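Side-chain contacts in tRNA-5-methyluridine(54) 2-sulfurtransferase (Pyrococcus horikoshii, PDB 3VRH), which catalyses the ATP-dependent 2-thiolation of 5-methyluridine 54 in the T loop of tRNA, a modification that stabilises tRNA against heat in thermophiles: residues A[98-103]-A[211-216]; A[162-167]-A[174-179]. All coordinates share one frame; numbering follows the deposited sequence.

Interaction 1 of 2, residues A[98-103]-A[211-216]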
loop_
_atom_site.group_PDB
_atom_site.type_symbol
_atom_site.label_atom_id
_atom_site.label_comp_id
_atom_site.label_asym_id
_atom_site.label_seq_id
_atom_site.Cartn_x
_atom_site.Cartn_y
_atom_site.Cartn_z
ATOM N N CYS A 98 27.803 -20.314 11.776
ATOM C CA CYS A 98 27.393 -21.321 12.754
ATOM C C CYS A 98 28.538 -21.743 13.693
ATOM O O CYS A 98 28.309 -22.070 14.860
ATOM C CB CYS A 98 26.744 -22.522 12.061
ATOM S SG CYS A 98 25.160 -22.076 11.190
ATOM N N LYS A 99 29.767 -21.705 13.189
ATOM C CA LYS A 99 30.945 -21.949 14.026
ATOM C C LYS A 99 31.028 -20.856 15.092
ATOM O O LYS A 99 31.199 -21.131 16.278
ATOM C CB LYS A 99 32.221 -21.935 13.171
ATOM C CG LYS A 99 32.981 -23.248 13.115
ATOM C CD LYS A 99 32.449 -24.184 12.031
ATOM C CE LYS A 99 33.139 -25.557 12.088
ATOM N NZ LYS A 99 32.774 -26.323 13.322
ATOM N N LEU A 100 30.899 -19.605 14.654
ATOM C CA LEU A 100 30.903 -18.469 15.572
ATOM C C LEU A 100 29.745 -18.575 16.568
ATOM O O LEU A 100 29.917 -18.345 17.757
ATOM C CB LEU A 100 30.790 -17.159 14.794
ATOM C CG LEU A 100 30.891 -15.901 15.657
ATOM C CD1 LEU A 100 32.287 -15.817 16.257
ATOM C CD2 LEU A 100 30.564 -14.638 14.853
ATOM N N ILE A 101 28.569 -18.940 16.074
ATOM C CA ILE A 101 27.379 -19.004 16.920
ATOM C C ILE A 101 27.484 -20.190 17.853
ATOM O O ILE A 101 27.058 -20.125 19.006
ATOM C CB ILE A 101 26.100 -19.165 16.093
ATOM C CG1 ILE A 101 25.793 -17.877 15.328
ATOM C CG2 ILE A 101 24.915 -19.527 16.986
ATOM C CD1 ILE A 101 24.848 -18.094 14.183
ATOM N N GLY A 102 28.057 -21.275 17.347
ATOM C CA GLY A 102 28.174 -22.491 18.137
ATOM C C GLY A 102 26.949 -23.375 17.980
ATOM O O GLY A 102 26.547 -24.072 18.904
ATOM N N ALA A 103 26.340 -23.337 16.800
ATOM C CA ALA A 103 25.175 -24.158 16.543
ATOM C C ALA A 103 25.536 -25.249 15.553
ATOM O O ALA A 103 26.294 -25.008 14.615
ATOM C CB ALA A 103 24.028 -23.292 15.990
ATOM N N VAL A 211 28.644 -7.905 16.521
ATOM C CA VAL A 211 29.062 -9.209 17.024
ATOM C C VAL A 211 30.036 -9.935 16.089
ATOM O O VAL A 211 30.396 -11.075 16.344
ATOM C CB VAL A 211 27.867 -10.130 17.351
ATOM C CG1 VAL A 211 27.063 -9.565 18.519
ATOM C CG2 VAL A 211 26.979 -10.331 16.123
ATOM N N GLY A 212 30.458 -9.280 15.010
ATOM C CA GLY A 212 31.476 -9.855 14.147
ATOM C C GLY A 212 30.964 -10.927 13.202
ATOM O O GLY A 212 31.736 -11.760 12.721
ATOM N N LEU A 213 29.664 -10.904 12.929
ATOM C CA LEU A 213 29.083 -11.764 11.913
ATOM C C LEU A 213 29.354 -11.198 10.518
ATOM O O LEU A 213 29.114 -10.027 10.260
ATOM C CB LEU A 213 27.575 -11.928 12.142
ATOM C CG LEU A 213 27.119 -12.936 13.200
ATOM C CD1 LEU A 213 25.663 -12.630 13.578
ATOM C CD2 LEU A 213 27.269 -14.384 12.697
ATOM N N GLU A 214 29.853 -12.052 9.628
ATOM C CA GLU A 214 30.046 -11.706 8.231
ATOM C C GLU A 214 29.016 -12.459 7.390
ATOM O O GLU A 214 28.681 -13.612 7.677
ATOM C CB GLU A 214 31.450 -12.085 7.777
ATOM C CG GLU A 214 32.564 -11.560 8.665
ATOM C CD GLU A 214 33.845 -12.378 8.487
ATOM O OE1 GLU A 214 34.583 -12.131 7.504
ATOM O OE2 GLU A 214 34.092 -13.283 9.315
ATOM N N TYR A 215 28.523 -11.812 6.347
ATOM C CA TYR A 215 27.413 -12.368 5.582
ATOM C C TYR A 215 27.465 -11.958 4.123
ATOM O O TYR A 215 28.108 -10.973 3.765
ATOM C CB TYR A 215 26.079 -11.913 6.199
ATOM C CG TYR A 215 25.983 -10.416 6.400
ATOM C CD1 TYR A 215 26.371 -9.816 7.601
ATOM C CD2 TYR A 215 25.506 -9.602 5.396
ATOM C CE1 TYR A 215 26.275 -8.433 7.776
ATOM C CE2 TYR A 215 25.402 -8.230 5.559
ATOM C CZ TYR A 215 25.791 -7.652 6.740
ATOM O OH TYR A 215 25.671 -6.284 6.875
ATOM N N ILE A 216 26.758 -12.712 3.294
ATOM C CA ILE A 216 26.555 -12.352 1.900
ATOM C C ILE A 216 25.356 -11.410 1.790
ATOM O O ILE A 216 24.504 -11.366 2.681
ATOM C CB ILE A 216 26.287 -13.612 1.050
ATOM C CG1 ILE A 216 24.875 -14.135 1.318
ATOM C CG2 ILE A 216 27.303 -14.696 1.365
ATOM C CD1 ILE A 216 24.651 -15.571 0.874
#
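Leu100 reaches Leu213 because its CG stands anti to the backbone N (chi1 -176°), which carries the isobutyl group out from the last turn of helix 87-101; in Leu213 the CG is instead anti to its own carbonyl carbon (chi1 -80°), bringing the end of that side chain nearer the helix. The two meet through single methyls, Leu100 CD2 lying 3.9 Å from Leu213 CD2. That same Leu100 methyl also rests on backbone, with Leu100 CD2 3.8 Å from Gly212 O and 3.9 Å from Val211 O, so one branch accounts for every close approach. The contact is small, 143 Å² over both sides, and entirely van der Waals in character. Leu213 is buried, its other neighbours including Gln97 and Ala208, whereas Leu100 stays exposed. Further along, Glu214 forms a salt bridge with Lys96, a polar tie to the same helix. Two separate Schellman motifs end the helices: at Gly102 (phi 89°), with Ala103 N bonded to Cys98 O at 3.0 Å, for helix 87-101, and at Gly212 for helix 201-211. What touches is a leucine from the last turn of the first helix and the loop leaving the second, within the PP-loop (HUP-type) fold.

Interaction 2 of 2, residues A[162-167]-A[174-179]; sequences SFLLNN and EYLAKG
Asn167 and Tyr175 meet obliquely, with the amide and ring planes 72° apart, and the oxygen end of the amide does the touching: Asn167 OD1 lies in the plane of the phenol ring, at its edge, 3.2 Å from Tyr175 CD2. This oxygen is also hydrogen-bonded to Asn172 in the intervening turn, which helps fix the rotation of the amide. The nitrogen end is turned to Phe163, one face of whose ring has Asn167 ND2 2.9 Å above its plane, displaced toward the rim. Phe163 in turn presents an edge to the backbone opposite, its CZ 3.8 Å from Tyr175 O, which lies near the ring plane. Nearer the Asn167 backbone, at CB, the contact is aliphatic. With CG anti to the carbonyl carbon (chi1 -71°), Leu176 turns its end toward helix 157-169, where Leu176 CD2 lies 3.8 Å from Asn167 CB and 4.0 Å from Leu164 CD2. An alanine in place of Asn167 would keep the CB contact with Leu176 but would probably leave Asn172 without its acceptor and open a gap between the Phe163 and Tyr175 rings. The segments bury 283 Å² together, most of it on residues buried in the assembly. Helix 157-169 is thereby packed against the short, weakly bonded helix 173-177 that follows it; helix 245-256 adds Phe249 and Tyr253 against Leu164, with Tyr253 OH bonded to Leu176 O, while Leu165, pointing away from helix 173-177, packs on Leu165 of the second subunit.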
loop_
_atom_site.group_PDB
_atom_site.type_symbol
_atom_site.label_atom_id
_atom_site.label_comp_id
_atom_site.label_asym_id
_atom_site.label_seq_id
_atom_site.Cartn_x
_atom_site.Cartn_y
_atom_site.Cartn_z
ATOM N N SER A 162 7.688 -4.289 3.544
ATOM C CA SER A 162 7.857 -4.379 2.095
ATOM C C SER A 162 7.045 -5.515 1.459
ATOM O O SER A 162 6.473 -5.345 0.385
ATOM C CB SER A 162 9.337 -4.526 1.735
ATOM O OG SER A 162 9.811 -5.786 2.133
ATOM N N PHE A 163 7.009 -6.665 2.126
ATOM C CA PHE A 163 6.171 -7.782 1.708
ATOM C C PHE A 163 4.717 -7.345 1.723
ATOM O O PHE A 163 3.984 -7.611 0.775
ATOM C CB PHE A 163 6.432 -9.019 2.598
ATOM C CG PHE A 163 5.218 -9.922 2.821
ATOM C CD1 PHE A 163 5.065 -11.103 2.094
ATOM C CD2 PHE A 163 4.266 -9.621 3.802
ATOM C CE1 PHE A 163 3.958 -11.944 2.318
ATOM C CE2 PHE A 163 3.154 -10.438 4.014
ATOM C CZ PHE A 163 3.003 -11.601 3.274
ATOM N N LEU A 164 4.304 -6.671 2.800
ATOM C CA LEU A 164 2.946 -6.127 2.879
ATOM C C LEU A 164 2.623 -5.150 1.734
ATOM O O LEU A 164 1.605 -5.282 1.098
ATOM C CB LEU A 164 2.670 -5.441 4.213
ATOM C CG LEU A 164 2.369 -6.351 5.405
ATOM C CD1 LEU A 164 2.195 -5.527 6.677
ATOM C CD2 LEU A 164 1.138 -7.197 5.131
ATOM N N LEU A 165 3.492 -4.181 1.491
ATOM C CA LEU A 165 3.246 -3.176 0.453
ATOM C C LEU A 165 3.177 -3.833 -0.925
ATOM O O LEU A 165 2.292 -3.550 -1.726
ATOM C CB LEU A 165 4.347 -2.114 0.475
ATOM C CG LEU A 165 4.197 -1.010 -0.566
ATOM C CD1 LEU A 165 2.859 -0.285 -0.362
ATOM C CD2 LEU A 165 5.362 -0.039 -0.499
ATOM N N ASN A 166 4.104 -4.747 -1.173
ATOM C CA ASN A 166 4.140 -5.475 -2.426
ATOM C C ASN A 166 2.844 -6.228 -2.657
ATOM O O ASN A 166 2.203 -6.083 -3.701
ATOM C CB ASN A 166 5.325 -6.435 -2.436
ATOM C CG ASN A 166 5.393 -7.260 -3.691
ATOM O OD1 ASN A 166 5.922 -6.815 -4.714
ATOM N ND2 ASN A 166 4.849 -8.473 -3.630
ATOM N N ASN A 167 2.434 -7.012 -1.673
ATOM C CA ASN A 167 1.238 -7.823 -1.843
ATOM C C ASN A 167 -0.053 -7.010 -1.939
ATOM O O ASN A 167 -1.025 -7.470 -2.519
ATOM C CB ASN A 167 1.143 -8.896 -0.760
ATOM C CG ASN A 167 2.122 -10.037 -0.993
ATOM O OD1 ASN A 167 2.159 -10.630 -2.066
ATOM N ND2 ASN A 167 2.931 -10.325 0.000
ATOM N N GLU A 174 -4.542 -13.620 -0.656
ATOM C CA GLU A 174 -4.210 -14.907 -0.049
ATOM C C GLU A 174 -2.953 -14.798 0.795
ATOM O O GLU A 174 -2.963 -15.132 1.977
ATOM C CB GLU A 174 -4.071 -16.003 -1.108
ATOM C CG GLU A 174 -5.412 -16.646 -1.455
ATOM C CD GLU A 174 -5.275 -17.979 -2.171
ATOM O OE1 GLU A 174 -4.127 -18.469 -2.317
ATOM O OE2 GLU A 174 -6.323 -18.534 -2.584
ATOM N N TYR A 175 -1.881 -14.307 0.189
ATOM C CA TYR A 175 -0.673 -13.996 0.937
ATOM C C TYR A 175 -0.955 -13.097 2.139
ATOM O O TYR A 175 -0.390 -13.294 3.207
ATOM C CB TYR A 175 0.346 -13.316 0.035
ATOM C CG TYR A 175 1.110 -14.266 -0.845
ATOM C CD1 TYR A 175 1.015 -15.640 -0.667
ATOM C CD2 TYR A 175 1.953 -13.786 -1.846
ATOM C CE1 TYR A 175 1.725 -16.511 -1.472
ATOM C CE2 TYR A 175 2.663 -14.648 -2.657
ATOM C CZ TYR A 175 2.545 -16.006 -2.466
ATOM O OH TYR A 175 3.255 -16.859 -3.277
ATOM N N LEU A 176 -1.838 -12.119 1.957
ATOM C CA LEU A 176 -2.140 -11.132 2.994
ATOM C C LEU A 176 -2.817 -11.744 4.216
ATOM O O LEU A 176 -2.781 -11.169 5.313
ATOM C CB LEU A 176 -3.023 -10.000 2.441
ATOM C CG LEU A 176 -2.358 -9.022 1.467
ATOM C CD1 LEU A 176 -3.399 -8.087 0.873
ATOM C CD2 LEU A 176 -1.251 -8.249 2.157
ATOM N N ALA A 177 -3.462 -12.891 4.028
ATOM C CA ALA A 177 -4.121 -13.547 5.146
ATOM C C ALA A 177 -3.085 -14.221 6.039
ATOM O O ALA A 177 -3.325 -14.452 7.222
ATOM C CB ALA A 177 -5.143 -14.553 4.650
ATOM N N LYS A 178 -1.918 -14.498 5.470
ATOM C CA LYS A 178 -0.928 -15.357 6.115
ATOM C C LYS A 178 0.348 -14.650 6.615
ATOM O O LYS A 178 1.409 -15.261 6.707
ATOM C CB LYS A 178 -0.578 -16.528 5.181
ATOM C CG LYS A 178 -1.610 -17.657 5.213
ATOM C CD LYS A 178 -1.439 -18.652 4.055
ATOM C CE LYS A 178 -2.200 -18.207 2.793
ATOM N NZ LYS A 178 -2.086 -19.187 1.659
ATOM N N GLY A 179 0.235 -13.371 6.959
ATOM C CA GLY A 179 1.368 -12.620 7.469
ATOM C C GLY A 179 1.453 -12.652 8.986
ATOM O O GLY A 179 0.775 -13.450 9.642
#

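In the fold
From the N terminus the chain passes the N-terminal zinc site, then strands 49-53 and 73-80 with helix 58-69 between them, before helix 87-101 brings in the first half of interaction 1. Strand 105-109, helix 127-145 and strand 150-152 lead to helix 157-169, where interaction 2 closes a short loop, its segments only 7 residues apart. Strands 182-183 and 191-193 and helix 201-211 follow, and the loop leaving that helix closes interaction 1 across 108 residues, so the short loop is nested inside the long one. The centres of interactions 1 and 2 are about 30 Å apart, without touching. Within the PP-loop region, one joins the last turn of helix 87-101 to the loop after helix 201-211, the other a local helical pair.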